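Local structure of 1-pyrroline-5-carboxylate dehydrogenase (Thermus thermophilus, 1UZB) at residues Gly309-Val312 and Ser313-Phe317; Ala78-Glu81 and Ala82-Ala86; Ala105-Leu108 and Met109-Lys113; Glu458-Arg461 and Arg462-Val466. The protein probably oxidises 1-pyrroline-5-carboxylate, by way of its open glutamate semialdehyde form, to glutamate with a nicotinamide cofactor, as a member of the aldehyde dehydrogenase family. All blocks are in the same frame, centred on the assembly; numbering follows the deposited sequence.

How the interactions relate
All four contacts are local, each made within one helix or at its end, and each closes only single helical turns. They follow one another along the chain; none nests in or crosses another. Interaction 2 comes first, on helix 73-90, which packs on strands 165-180 and 203-207. Interaction 3 lies on the next helix, 95-111, beside helices 128-149 and 213-226. Interactions 1 and 4 come later, on helices 303-315 and 454-463. These two helices each connect two parallel strands of the same seven-stranded sheet. Interactions 1 and 4 have centres about 22 Å apart. Interaction 2 lies on the opposite side of the chain's centre from both.

Interaction 1: Gly309-Val312 and Ser313-Phe317; sequences GVVV and SAYGF
The ring of Tyr-315 meets Val-311 through CD2, which lies 4.0 Å from Val-311 CG1. One face of the ring is covered by the methyl of the preceding residue: Ala-314 CB sits over its centre, 4.0 Å above the plane. The carbonyl O of Val-311 also approaches the ring obliquely, while accepting the backbone N-H of Tyr-315. The phenol end of Tyr-315 reaches beyond the helix, where OH is hydrogen-bonded to Thr-402 O.

Two residues before Tyr-315, Ser-313 bonds twice to Gly-309, one turn earlier. Its OG turns beside its own backbone N (chi1 -62°). From there OG donates to Gly-309 O at 2.8 Å, and Ser-313 N reaches the same Gly-309 O at 2.9 Å. The two donors come from opposite faces of the carbonyl plane, so this oxygen is gripped from both. Ser-313 OG also pairs with Ile-475 N, which ties the helix to a nearby loop. Gly-316 is the first residue to leave helical angles, yet its N still bonds to Val-312 O at 3.0 Å. Val-310 and Ser-313 touch strands 293-297 and 325-331. The contact is the end of the helix in a beta-alpha-beta crossover of the aldehyde dehydrogenase fold.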
loop_
_atom_site.group_PDB
_atom_site.type_symbol
_atom_site.label_atom_id
_atom_site.label_comp_id
_atom_site.label_asym_id
_atom_site.label_seq_id
_atom_site.Cartn_x
_atom_site.Cartn_y
_atom_site.Cartn_z
ATOM N N GLY A 309 33.482 20.580 13.585
ATOM C CA GLY A 309 33.222 19.406 12.769
ATOM C C GLY A 309 34.466 18.894 12.064
ATOM O O GLY A 309 34.638 17.687 11.879
ATOM N N VAL A 310 35.337 19.812 11.662
ATOM C CA VAL A 310 36.576 19.442 10.997
ATOM C C VAL A 310 37.500 18.726 11.977
ATOM O O VAL A 310 38.082 17.696 11.649
ATOM C CB VAL A 310 37.293 20.687 10.434
ATOM C CG1 VAL A 310 38.708 20.330 10.006
ATOM C CG2 VAL A 310 36.508 21.240 9.261
ATOM N N VAL A 311 37.629 19.263 13.186
ATOM C CA VAL A 311 38.490 18.643 14.185
ATOM C C VAL A 311 37.988 17.244 14.554
ATOM O O VAL A 311 38.779 16.304 14.650
ATOM C CB VAL A 311 38.612 19.546 15.436
ATOM C CG1 VAL A 311 39.286 18.796 16.570
ATOM C CG2 VAL A 311 39.431 20.786 15.081
ATOM N N VAL A 312 36.680 17.095 14.742
ATOM C CA VAL A 312 36.115 15.787 15.056
ATOM C C VAL A 312 36.368 14.812 13.901
ATOM O O VAL A 312 36.791 13.674 14.111
ATOM C CB VAL A 312 34.580 15.880 15.295
ATOM C CG1 VAL A 312 33.957 14.491 15.279
ATOM C CG2 VAL A 312 34.297 16.556 16.626
ATOM N N SER A 313 36.118 15.274 12.681
ATOM C CA SER A 313 36.286 14.435 11.495
ATOM C C SER A 313 37.722 14.040 11.190
ATOM O O SER A 313 37.977 12.940 10.699
ATOM C CB SER A 313 35.717 15.144 10.265
ATOM O OG SER A 313 34.328 15.387 10.401
ATOM N N ALA A 314 38.652 14.946 11.470
ATOM C CA ALA A 314 40.054 14.699 11.174
ATOM C C ALA A 314 40.803 13.925 12.238
ATOM O O ALA A 314 41.669 13.113 11.915
ATOM C CB ALA A 314 40.769 16.023 10.919
ATOM N N TYR A 315 40.459 14.151 13.503
ATOM C CA TYR A 315 41.191 13.524 14.588
ATOM C C TYR A 315 40.488 12.449 15.409
ATOM O O TYR A 315 41.105 11.854 16.294
ATOM C CB TYR A 315 41.760 14.633 15.482
ATOM C CG TYR A 315 42.613 15.617 14.700
ATOM C CD1 TYR A 315 43.769 15.199 14.040
ATOM C CD2 TYR A 315 42.239 16.954 14.578
ATOM C CE1 TYR A 315 44.531 16.087 13.276
ATOM C CE2 TYR A 315 42.991 17.849 13.816
ATOM C CZ TYR A 315 44.132 17.409 13.168
ATOM O OH TYR A 315 44.859 18.296 12.402
ATOM N N GLY A 316 39.211 12.195 15.125
ATOM C CA GLY A 316 38.502 11.139 15.835
ATOM C C GLY A 316 39.249 9.837 15.585
ATOM O O GLY A 316 39.607 9.536 14.445
ATOM N N PHE A 317 39.459 9.054 16.639
ATOM C CA PHE A 317 40.224 7.805 16.560
ATOM C C PHE A 317 41.536 8.026 15.805
ATOM O O PHE A 317 41.949 7.229 14.960
ATOM C CB PHE A 317 39.430 6.654 15.922
ATOM C CG PHE A 317 40.128 5.307 16.029
ATOM C CD1 PHE A 317 40.771 4.930 17.212
ATOM C CD2 PHE A 317 40.164 4.431 14.947
ATOM C CE1 PHE A 317 41.445 3.708 17.312
ATOM C CE2 PHE A 317 40.836 3.204 15.040
ATOM C CZ PHE A 317 41.478 2.844 16.226
#

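Interaction 2: Ala78-Glu81 and Ala82-Ala86; sequences AALE and AAWKA
Four successive i to i+4 bonds join Ala-78-Glu-81 to Ala-82-Ala-86, from Ala-82 N to Ala-78 O (3.0 Å) through to Lys-85 N to Glu-81 O (3.1 Å), as in a regular alpha helix. The main side-chain contact is Leu-80 with Trp-84, one turn apart. The two lie side by side and point the same way. Leu-80 turns CG opposite its own backbone N (chi1 -172°), which carries its methyl groups along the helix flank. Leu-80 CD1 then rests 3.7 Å from Trp-84 CD1 and 3.6 Å from Trp-84 NE1, so the pyrrole part of the indole does the touching. Leu-80 CG packs on the same two indole atoms a little farther off. The carbonyl O of Leu-80 lies 3.3 Å from Trp-84 CD1 and also accepts the backbone N-H of Trp-84. The indole N-H is used elsewhere: NE1 is hydrogen-bonded to Arg-252 O, and the ring also makes a cation-pi contact with Arg-252. A leucine in place of Trp-84 would probably leave Arg-252 O without this donor and open a gap beside Leu-80. Ala-79 packs on strand 203-207, Ala-83 on strand 165-180. This is a helix laid against a largely parallel sheet, consistent with the Rossmann-like cofactor-binding domain of aldehyde dehydrogenases.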
loop_
_atom_site.group_PDB
_atom_site.type_symbol
_atom_site.label_atom_id
_atom_site.label_comp_id
_atom_site.label_asym_id
_atom_site.label_seq_id
_atom_site.Cartn_x
_atom_site.Cartn_y
_atom_site.Cartn_z
ATOM N N ALA A 78 40.019 -26.746 6.675
ATOM C CA ALA A 78 39.076 -27.363 7.602
ATOM C C ALA A 78 37.860 -26.464 7.792
ATOM O O ALA A 78 36.728 -26.938 7.849
ATOM C CB ALA A 78 39.748 -27.619 8.945
ATOM N N ALA A 79 38.104 -25.164 7.898
ATOM C CA ALA A 79 37.022 -24.207 8.076
ATOM C C ALA A 79 36.147 -24.167 6.828
ATOM O O ALA A 79 34.924 -24.080 6.925
ATOM C CB ALA A 79 37.591 -22.826 8.367
ATOM N N LEU A 80 36.771 -24.240 5.657
ATOM C CA LEU A 80 36.012 -24.207 4.412
ATOM C C LEU A 80 35.142 -25.453 4.295
ATOM O O LEU A 80 33.997 -25.378 3.854
ATOM C CB LEU A 80 36.959 -24.091 3.214
ATOM C CG LEU A 80 36.334 -23.844 1.836
ATOM C CD1 LEU A 80 35.405 -22.640 1.884
ATOM C CD2 LEU A 80 37.445 -23.624 0.816
ATOM N N GLU A 81 35.680 -26.602 4.694
ATOM C CA GLU A 81 34.910 -27.838 4.641
ATOM C C GLU A 81 33.711 -27.735 5.579
ATOM O O GLU A 81 32.594 -28.121 5.224
ATOM C CB GLU A 81 35.779 -29.033 5.042
ATOM C CG GLU A 81 36.789 -29.457 3.990
ATOM C CD GLU A 81 36.125 -30.025 2.750
ATOM O OE1 GLU A 81 35.361 -31.005 2.883
ATOM O OE2 GLU A 81 36.368 -29.497 1.644
ATOM N N ALA A 82 33.943 -27.211 6.779
ATOM C CA ALA A 82 32.873 -27.061 7.756
ATOM C C ALA A 82 31.814 -26.078 7.265
ATOM O O ALA A 82 30.617 -26.299 7.454
ATOM C CB ALA A 82 33.439 -26.590 9.091
ATOM N N ALA A 83 32.260 -24.999 6.630
ATOM C CA ALA A 83 31.353 -23.977 6.121
ATOM C C ALA A 83 30.446 -24.509 5.016
ATOM O O ALA A 83 29.261 -24.171 4.966
ATOM C CB ALA A 83 32.151 -22.781 5.621
ATOM N N TRP A 84 30.988 -25.334 4.125
ATOM C CA TRP A 84 30.163 -25.877 3.054
ATOM C C TRP A 84 29.194 -26.919 3.586
ATOM O O TRP A 84 28.056 -27.011 3.130
ATOM C CB TRP A 84 31.022 -26.483 1.943
ATOM C CG TRP A 84 31.512 -25.454 0.975
ATOM C CD1 TRP A 84 32.794 -25.018 0.818
ATOM C CD2 TRP A 84 30.715 -24.702 0.052
ATOM N NE1 TRP A 84 32.846 -24.037 -0.143
ATOM C CE2 TRP A 84 31.584 -23.824 -0.630
ATOM C CE3 TRP A 84 29.349 -24.685 -0.265
ATOM C CZ2 TRP A 84 31.134 -22.935 -1.613
ATOM C CZ3 TRP A 84 28.900 -23.797 -1.251
ATOM C CH2 TRP A 84 29.796 -22.936 -1.909
ATOM N N LYS A 85 29.646 -27.709 4.554
ATOM C CA LYS A 85 28.779 -28.720 5.140
ATOM C C LYS A 85 27.611 -28.024 5.842
ATOM O O LYS A 85 26.462 -28.458 5.745
ATOM C CB LYS A 85 29.566 -29.575 6.135
ATOM C CG LYS A 85 28.773 -30.722 6.728
ATOM C CD LYS A 85 29.633 -31.561 7.655
ATOM C CE LYS A 85 28.847 -32.733 8.214
ATOM N NZ LYS A 85 28.365 -33.632 7.129
ATOM N N ALA A 86 27.907 -26.931 6.539
ATOM C CA ALA A 86 26.875 -26.182 7.246
ATOM C C ALA A 86 25.909 -25.517 6.265
ATOM O O ALA A 86 24.695 -25.488 6.491
ATOM C CB ALA A 86 27.519 -25.129 8.142
#

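Interaction 3: Ala105-Leu108 and Met109-Lys113; sequences AAAL and MRRRK
The C-terminal part of helix 95-111 forms this contact, where Ala-107 and Leu-108 meet Arg-111 just ahead of helix 113-124. The guanidinium of Arg-111 folds back along the helix. One of its faces lies over Ala-107 CB, 4.0 Å from NH1, and Leu-108 CD2 comes to its edge, near the plane. The aliphatic part of Arg-111 runs past Ala-107 O, with CG 3.4 Å from it. At the far end, NH2 forms a salt bridge with the terminal carboxylate of Phe-516 of a second subunit, which also packs on Ala-107.

Arg-110 takes another course. Its chain bends at chi3 (-66°), which brings one face of the guanidinium over Ala-106 O. A water lies in plane at the edge of this group. It accepts from Arg-110 NH2 at 3.0 Å and donates to Ala-107 O at 3.2 Å, bridging side chain and backbone. The other two nitrogens of Arg-110 form salt bridges: NE with Glu-9 and NH1 with Glu-143. Each of the three nitrogens thus has a partner, which should restrict the rotation of the group.

The backbone bonds weaken toward the end. Arg-110 N bonds to Ala-106 O at 2.9 Å, but Arg-112 N reaches Leu-108 O at 3.4 Å and only weakly. Arg-112 is the N-cap residue of the following helix.

Leu-108 and Met-109 pack on Ile-222 of helix 213-226, while Ala-106, Met-109 and Arg-110 lie against helix 128-149.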
loop_
_atom_site.group_PDB
_atom_site.type_symbol
_atom_site.label_atom_id
_atom_site.label_comp_id
_atom_site.label_asym_id
_atom_site.label_seq_id
_atom_site.Cartn_x
_atom_site.Cartn_y
_atom_site.Cartn_z
ATOM N N ALA A 105 21.712 -12.854 19.019
ATOM C CA ALA A 105 23.101 -12.416 19.087
ATOM C C ALA A 105 23.202 -10.935 19.456
ATOM O O ALA A 105 24.086 -10.540 20.216
ATOM C CB ALA A 105 23.804 -12.676 17.758
ATOM N N ALA A 106 22.301 -10.114 18.919
ATOM C CA ALA A 106 22.324 -8.688 19.223
ATOM C C ALA A 106 22.032 -8.452 20.701
ATOM O O ALA A 106 22.644 -7.587 21.327
ATOM C CB ALA A 106 21.308 -7.951 18.363
ATOM N N ALA A 107 21.094 -9.218 21.255
ATOM C CA ALA A 107 20.742 -9.072 22.664
ATOM C C ALA A 107 21.928 -9.456 23.539
ATOM O O ALA A 107 22.198 -8.810 24.552
ATOM C CB ALA A 107 19.535 -9.940 23.002
ATOM N N LEU A 108 22.634 -10.510 23.144
ATOM C CA LEU A 108 23.800 -10.961 23.889
ATOM C C LEU A 108 24.931 -9.939 23.789
ATOM O O LEU A 108 25.639 -9.691 24.768
ATOM C CB LEU A 108 24.264 -12.326 23.370
ATOM C CG LEU A 108 23.285 -13.479 23.620
ATOM C CD1 LEU A 108 23.793 -14.736 22.929
ATOM C CD2 LEU A 108 23.126 -13.713 25.121
ATOM N N MET A 109 25.103 -9.341 22.611
ATOM C CA MET A 109 26.149 -8.342 22.440
ATOM C C MET A 109 25.814 -7.100 23.263
ATOM O O MET A 109 26.694 -6.505 23.888
ATOM C CB MET A 109 26.298 -7.962 20.965
ATOM C CG MET A 109 27.423 -6.960 20.712
ATOM S SD MET A 109 27.765 -6.640 18.965
ATOM C CE MET A 109 28.661 -8.126 18.523
ATOM N N ARG A 110 24.540 -6.715 23.276
ATOM C CA ARG A 110 24.116 -5.544 24.031
ATOM C C ARG A 110 24.413 -5.710 25.523
ATOM O O ARG A 110 24.799 -4.752 26.195
ATOM C CB ARG A 110 22.620 -5.287 23.808
ATOM C CG ARG A 110 22.123 -3.973 24.391
ATOM C CD ARG A 110 20.649 -3.718 24.085
ATOM N NE ARG A 110 20.383 -3.527 22.659
ATOM C CZ ARG A 110 19.848 -4.445 21.859
ATOM N NH1 ARG A 110 19.646 -4.172 20.575
ATOM N NH2 ARG A 110 19.512 -5.635 22.338
ATOM N N ARG A 111 24.246 -6.922 26.042
ATOM C CA ARG A 111 24.515 -7.163 27.457
ATOM C C ARG A 111 26.007 -7.200 27.786
ATOM O O ARG A 111 26.384 -7.156 28.955
ATOM C CB ARG A 111 23.834 -8.458 27.910
ATOM C CG ARG A 111 22.321 -8.332 27.966
ATOM C CD ARG A 111 21.618 -9.671 28.044
ATOM N NE ARG A 111 20.171 -9.490 27.996
ATOM C CZ ARG A 111 19.335 -10.300 27.353
ATOM N NH1 ARG A 111 19.796 -11.357 26.698
ATOM N NH2 ARG A 111 18.035 -10.037 27.354
ATOM N N ARG A 112 26.856 -7.279 26.761
ATOM C CA ARG A 112 28.307 -7.302 26.960
ATOM C C ARG A 112 28.955 -6.039 26.396
ATOM O O ARG A 112 30.163 -6.000 26.149
ATOM C CB ARG A 112 28.923 -8.533 26.284
ATOM C CG ARG A 112 28.540 -9.854 26.935
ATOM C CD ARG A 112 29.242 -11.033 26.275
ATOM N NE ARG A 112 30.697 -10.959 26.401
ATOM C CZ ARG A 112 31.532 -11.914 26.000
ATOM N NH1 ARG A 112 32.841 -11.765 26.151
ATOM N NH2 ARG A 112 31.056 -13.022 25.449
ATOM N N LYS A 113 28.143 -5.004 26.215
ATOM C CA LYS A 113 28.598 -3.741 25.647
ATOM C C LYS A 113 29.828 -3.116 26.307
ATOM O O LYS A 113 30.813 -2.820 25.625
ATOM C CB LYS A 113 27.438 -2.739 25.646
ATOM C CG LYS A 113 27.731 -1.417 24.958
ATOM C CD LYS A 113 26.453 -0.772 24.428
ATOM C CE LYS A 113 25.395 -0.606 25.506
ATOM N NZ LYS A 113 24.218 0.139 24.984
HETATM O O HOH W 1 19.684 -6.952 24.983
#

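Interaction 4: Glu458-Arg461 and Arg462-Val466; sequences EWAR and REFHV
Arg-462 sets CG beside its own backbone N (chi1 -54°) and its chain bends at chi3 (-58°), so its guanidinium folds back over the preceding turn. One face of the group then lies over Trp-459 CA, 3.7 Å from NH2. Arg-462 NH1 comes within 2.8 Å of Glu-458 O, but the angle is too poor for a hydrogen bond.

Trp-459 meets Glu-463 one turn on. Glu-463 CG lies in plane at the indole edge, 3.9 Å from Trp-459 CD1. The indole also meets the ring of Phe-431.

Helix 454-463 is the connecting helix of a beta-alpha-beta unit, between parallel strands 446-450 and 468-471. Phe-464 is the first residue beyond it to leave helical angles. Phe-464 N still bonds to Ala-460 O at 2.9 Å, and Ala-460 CB sits at the edge of the phenyl ring.

Within 458-461, Arg-461 NE forms a salt bridge with Glu-458 OE2 at 2.9 Å, on the syn side of the carboxylate. Arg-461 NH1 pairs with Glu-168 of a third subunit. An alanine at Arg-461 would probably leave both carboxylates without this mate. Glu-458 OE1 is bound in turn by Arg-100 of a fourth subunit.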
loop_
_atom_site.group_PDB
_atom_site.type_symbol
_atom_site.label_atom_id
_atom_site.label_comp_id
_atom_site.label_asym_id
_atom_site.label_seq_id
_atom_site.Cartn_x
_atom_site.Cartn_y
_atom_site.Cartn_z
ATOM N N GLU A 458 23.175 22.356 -2.736
ATOM C CA GLU A 458 22.498 21.546 -3.739
ATOM C C GLU A 458 23.417 21.234 -4.919
ATOM O O GLU A 458 23.286 20.194 -5.559
ATOM C CB GLU A 458 21.205 22.233 -4.187
ATOM C CG GLU A 458 20.217 22.456 -3.035
ATOM C CD GLU A 458 19.819 21.174 -2.308
ATOM O OE1 GLU A 458 19.155 21.272 -1.251
ATOM O OE2 GLU A 458 20.158 20.072 -2.787
ATOM N N TRP A 459 24.352 22.136 -5.195
ATOM C CA TRP A 459 25.326 21.934 -6.264
ATOM C C TRP A 459 26.196 20.735 -5.852
ATOM O O TRP A 459 26.439 19.822 -6.639
ATOM C CB TRP A 459 26.168 23.206 -6.404
ATOM C CG TRP A 459 27.193 23.218 -7.495
ATOM C CD1 TRP A 459 27.453 22.235 -8.400
ATOM C CD2 TRP A 459 28.103 24.286 -7.784
ATOM N NE1 TRP A 459 28.474 22.623 -9.241
ATOM C CE2 TRP A 459 28.889 23.878 -8.883
ATOM C CE3 TRP A 459 28.330 25.548 -7.220
ATOM C CZ2 TRP A 459 29.890 24.691 -9.433
ATOM C CZ3 TRP A 459 29.325 26.358 -7.765
ATOM C CH2 TRP A 459 30.091 25.923 -8.861
ATOM N N ALA A 460 26.652 20.742 -4.605
ATOM C CA ALA A 460 27.470 19.651 -4.086
ATOM C C ALA A 460 26.696 18.329 -4.062
ATOM O O ALA A 460 27.269 17.268 -4.291
ATOM C CB ALA A 460 27.952 19.991 -2.690
ATOM N N ARG A 461 25.398 18.392 -3.773
ATOM C CA ARG A 461 24.574 17.188 -3.738
ATOM C C ARG A 461 24.631 16.493 -5.093
ATOM O O ARG A 461 24.601 15.266 -5.174
ATOM C CB ARG A 461 23.122 17.548 -3.396
ATOM C CG ARG A 461 22.162 16.356 -3.343
ATOM C CD ARG A 461 20.749 16.808 -2.974
ATOM N NE ARG A 461 20.743 17.478 -1.677
ATOM C CZ ARG A 461 20.561 16.863 -0.512
ATOM N NH1 ARG A 461 20.345 15.553 -0.468
ATOM N NH2 ARG A 461 20.644 17.553 0.615
ATOM N N ARG A 462 24.727 17.291 -6.151
ATOM C CA ARG A 462 24.769 16.761 -7.507
ATOM C C ARG A 462 26.171 16.503 -8.058
ATOM O O ARG A 462 26.351 15.594 -8.870
ATOM C CB ARG A 462 24.053 17.716 -8.472
ATOM C CG ARG A 462 22.630 18.093 -8.087
ATOM C CD ARG A 462 21.940 18.851 -9.218
ATOM N NE ARG A 462 22.658 20.065 -9.605
ATOM C CZ ARG A 462 22.664 21.194 -8.902
ATOM N NH1 ARG A 462 21.985 21.276 -7.766
ATOM N NH2 ARG A 462 23.350 22.244 -9.336
ATOM N N GLU A 463 27.159 17.276 -7.608
ATOM C CA GLU A 463 28.509 17.154 -8.158
ATOM C C GLU A 463 29.703 16.782 -7.279
ATOM O O GLU A 463 30.781 16.528 -7.812
ATOM C CB GLU A 463 28.841 18.439 -8.921
ATOM C CG GLU A 463 27.914 18.715 -10.099
ATOM C CD GLU A 463 28.011 17.653 -11.179
ATOM O OE1 GLU A 463 29.124 17.448 -11.706
ATOM O OE2 GLU A 463 26.977 17.026 -11.504
ATOM N N PHE A 464 29.550 16.775 -5.958
ATOM C CA PHE A 464 30.656 16.383 -5.074
ATOM C C PHE A 464 30.561 14.854 -5.132
ATOM O O PHE A 464 29.723 14.247 -4.456
ATOM C CB PHE A 464 30.391 16.899 -3.657
ATOM C CG PHE A 464 31.591 16.853 -2.738
ATOM C CD1 PHE A 464 32.568 15.864 -2.861
ATOM C CD2 PHE A 464 31.696 17.765 -1.687
ATOM C CE1 PHE A 464 33.623 15.783 -1.942
ATOM C CE2 PHE A 464 32.747 17.688 -0.769
ATOM C CZ PHE A 464 33.706 16.696 -0.897
ATOM N N HIS A 465 31.421 14.240 -5.942
ATOM C CA HIS A 465 31.361 12.800 -6.184
ATOM C C HIS A 465 31.904 11.842 -5.135
ATOM O O HIS A 465 32.971 11.247 -5.299
ATOM C CB HIS A 465 32.004 12.493 -7.547
ATOM C CG HIS A 465 31.555 11.199 -8.154
ATOM N ND1 HIS A 465 30.235 10.936 -8.456
ATOM C CD2 HIS A 465 32.251 10.095 -8.525
ATOM C CE1 HIS A 465 30.137 9.729 -8.984
ATOM N NE2 HIS A 465 31.345 9.197 -9.036
ATOM N N VAL A 466 31.137 11.681 -4.061
ATOM C CA VAL A 466 31.488 10.762 -2.985
ATOM C C VAL A 466 30.220 9.998 -2.621
ATOM O O VAL A 466 29.110 10.502 -2.805
ATOM C CB VAL A 466 32.035 11.502 -1.735
ATOM C CG1 VAL A 466 33.372 12.155 -2.061
ATOM C CG2 VAL A 466 31.039 12.537 -1.256
#